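Local coordinates for CBS domain containing membrane protein (Sphaerobacter thermophilus, PDB 4ESY), which probably senses or binds a regulatory ligand through its C-terminal pair of CBS domains, although its exact function is not established, at residues Thr112-Thr117 against Arg138-Gln143. Sequence-based numbering, arbitrary orientation.
Sequences TQPVVT and RIPVVQ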
loop_
_atom_site.group_PDB
_atom_site.type_symbol
_atom_site.label_atom_id
_atom_site.label_comp_id
_atom_site.label_asym_id
_atom_site.label_seq_id
_atom_site.Cartn_x
_atom_site.Cartn_y
_atom_site.Cartn_z
ATOM N N THR B 112 8.023 12.713 9.088
ATOM C CA THR B 112 6.985 13.109 10.035
ATOM C C THR B 112 7.225 12.487 11.417
ATOM O O THR B 112 7.958 11.501 11.558
ATOM C CB THR B 112 5.574 12.748 9.529
ATOM O OG1 THR B 112 5.508 11.346 9.283
ATOM C CG2 THR B 112 5.250 13.471 8.228
ATOM N N GLN B 113 6.593 13.087 12.415
ATOM C CA GLN B 113 6.555 12.566 13.761
ATOM C C GLN B 113 5.401 11.597 13.885
ATOM O O GLN B 113 4.297 11.868 13.408
ATOM C CB GLN B 113 6.377 13.727 14.734
ATOM C CG GLN B 113 7.610 14.552 14.779
ATOM C CD GLN B 113 8.815 13.654 14.923
ATOM O OE1 GLN B 113 8.938 12.928 15.912
ATOM N NE2 GLN B 113 9.695 13.673 13.937
ATOM N N PRO B 114 5.650 10.449 14.518
ATOM C CA PRO B 114 4.539 9.503 14.722
ATOM C C PRO B 114 3.724 9.924 15.948
ATOM O O PRO B 114 4.296 10.220 17.001
ATOM C CB PRO B 114 5.252 8.176 14.986
ATOM C CG PRO B 114 6.577 8.607 15.666
ATOM C CD PRO B 114 6.933 9.963 15.064
ATOM N N VAL B 115 2.405 9.978 15.801
ATOM C CA VAL B 115 1.557 10.357 16.919
ATOM C C VAL B 115 1.527 9.226 17.941
ATOM O O VAL B 115 1.478 9.467 19.147
ATOM C CB VAL B 115 0.122 10.733 16.470
ATOM C CG1 VAL B 115 0.122 12.093 15.765
ATOM C CG2 VAL B 115 -0.463 9.659 15.561
ATOM N N VAL B 116 1.581 7.982 17.469
ATOM C CA VAL B 116 1.592 6.872 18.405
ATOM C C VAL B 116 2.606 5.805 18.044
ATOM O O VAL B 116 2.927 5.598 16.865
ATOM C CB VAL B 116 0.179 6.253 18.560
ATOM C CG1 VAL B 116 -0.077 5.224 17.481
ATOM C CG2 VAL B 116 0.022 5.640 19.946
ATOM N N THR B 117 3.150 5.148 19.055
ATOM C CA THR B 117 3.986 3.991 18.787
ATOM C C THR B 117 3.444 2.743 19.510
ATOM O O THR B 117 2.669 2.843 20.480
ATOM C CB THR B 117 5.458 4.230 19.193
ATOM O OG1 THR B 117 5.551 4.252 20.621
ATOM C CG2 THR B 117 5.981 5.552 18.638
ATOM N N ARG B 138 -0.231 4.187 9.632
ATOM C CA ARG B 138 1.047 3.540 9.926
ATOM C C ARG B 138 1.389 3.748 11.378
ATOM O O ARG B 138 1.263 4.858 11.862
ATOM C CB ARG B 138 2.163 4.229 9.148
ATOM C CG ARG B 138 2.510 3.595 7.840
ATOM C CD ARG B 138 3.498 4.484 7.098
ATOM N NE ARG B 138 2.853 5.647 6.517
ATOM C CZ ARG B 138 2.366 5.684 5.279
ATOM N NH1 ARG B 138 2.453 4.610 4.500
ATOM N NH2 ARG B 138 1.800 6.793 4.821
ATOM N N ILE B 139 1.890 2.712 12.048
ATOM C CA ILE B 139 2.350 2.857 13.424
ATOM C C ILE B 139 3.656 2.116 13.603
ATOM O O ILE B 139 3.693 0.900 13.375
ATOM C CB ILE B 139 1.329 2.261 14.415
ATOM C CG1 ILE B 139 0.041 3.107 14.402
ATOM C CG2 ILE B 139 1.931 2.189 15.853
ATOM C CD1 ILE B 139 -1.150 2.484 15.159
ATOM N N PRO B 140 4.699 2.820 14.064
ATOM C CA PRO B 140 6.006 2.232 14.349
ATOM C C PRO B 140 5.981 1.315 15.597
ATOM O O PRO B 140 5.272 1.577 16.562
ATOM C CB PRO B 140 6.930 3.463 14.544
ATOM C CG PRO B 140 6.026 4.554 14.981
ATOM C CD PRO B 140 4.674 4.274 14.328
ATOM N N VAL B 141 6.709 0.209 15.527
ATOM C CA VAL B 141 6.836 -0.710 16.654
ATOM C C VAL B 141 8.248 -0.537 17.184
ATOM O O VAL B 141 9.216 -0.556 16.433
ATOM C CB VAL B 141 6.549 -2.173 16.251
ATOM C CG1 VAL B 141 6.513 -3.075 17.481
ATOM C CG2 VAL B 141 5.211 -2.263 15.507
ATOM N N VAL B 142 8.338 -0.318 18.489
ATOM C CA VAL B 142 9.583 -0.030 19.159
ATOM C C VAL B 142 9.768 -1.000 20.297
ATOM O O VAL B 142 8.832 -1.261 21.045
ATOM C CB VAL B 142 9.544 1.393 19.708
ATOM C CG1 VAL B 142 10.736 1.660 20.606
ATOM C CG2 VAL B 142 9.506 2.361 18.553
ATOM N N GLN B 143 10.981 -1.535 20.409
ATOM C CA GLN B 143 11.367 -2.477 21.449
ATOM C C GLN B 143 12.667 -1.937 22.061
ATOM O O GLN B 143 13.731 -1.995 21.435
ATOM C CB GLN B 143 11.556 -3.881 20.841
ATOM C CG GLN B 143 12.007 -4.989 21.838
ATOM C CD GLN B 143 12.274 -6.342 21.161
ATOM O OE1 GLN B 143 12.037 -6.524 19.962
ATOM N NE2 GLN B 143 12.779 -7.291 21.928
#
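Pro114, Val116 and Thr117, in the loop leading into helix 124-134, meet Ile139 and Pro140 of strand 138-143, which pairs antiparallel with strand 146-152 in the second CBS domain of the chain. The side chains of Pro114 and Pro140 cross at about a right angle, Pro114 CB lying 3.7 Å from Pro140 CG, and Thr117 adds its methyl CG2 to the same ring carbon at 3.8 Å. Beside them, Val116 CG1 sits 3.7 Å from both Ile139 CG1 and Ile139 CD1. With Ile139 CG1 anti to its carbonyl carbon (chi1 -67°), the longer branch reaches this methyl while CG2 faces the Val116 carbonyl.

Backbone oxygens supply the polar element. Val116 O approaches Pro140 CD at 3.4 Å, and Thr117 CA makes a bent CA-H...O contact of 3.5 Å to Pro140 O, 123° at the hydrogen.

Ile139 also packs on Ile127, Gln130 and Met131 of helix 124-134; an alanine here would probably leave Val116 CG1 without its apolar mate and uncover part of that helix. The contact is thus mainly apolar: Pro140 has no N-H to donate to Val116 O, and its backbone bond to Ala118 ties loop to strand just past Thr117.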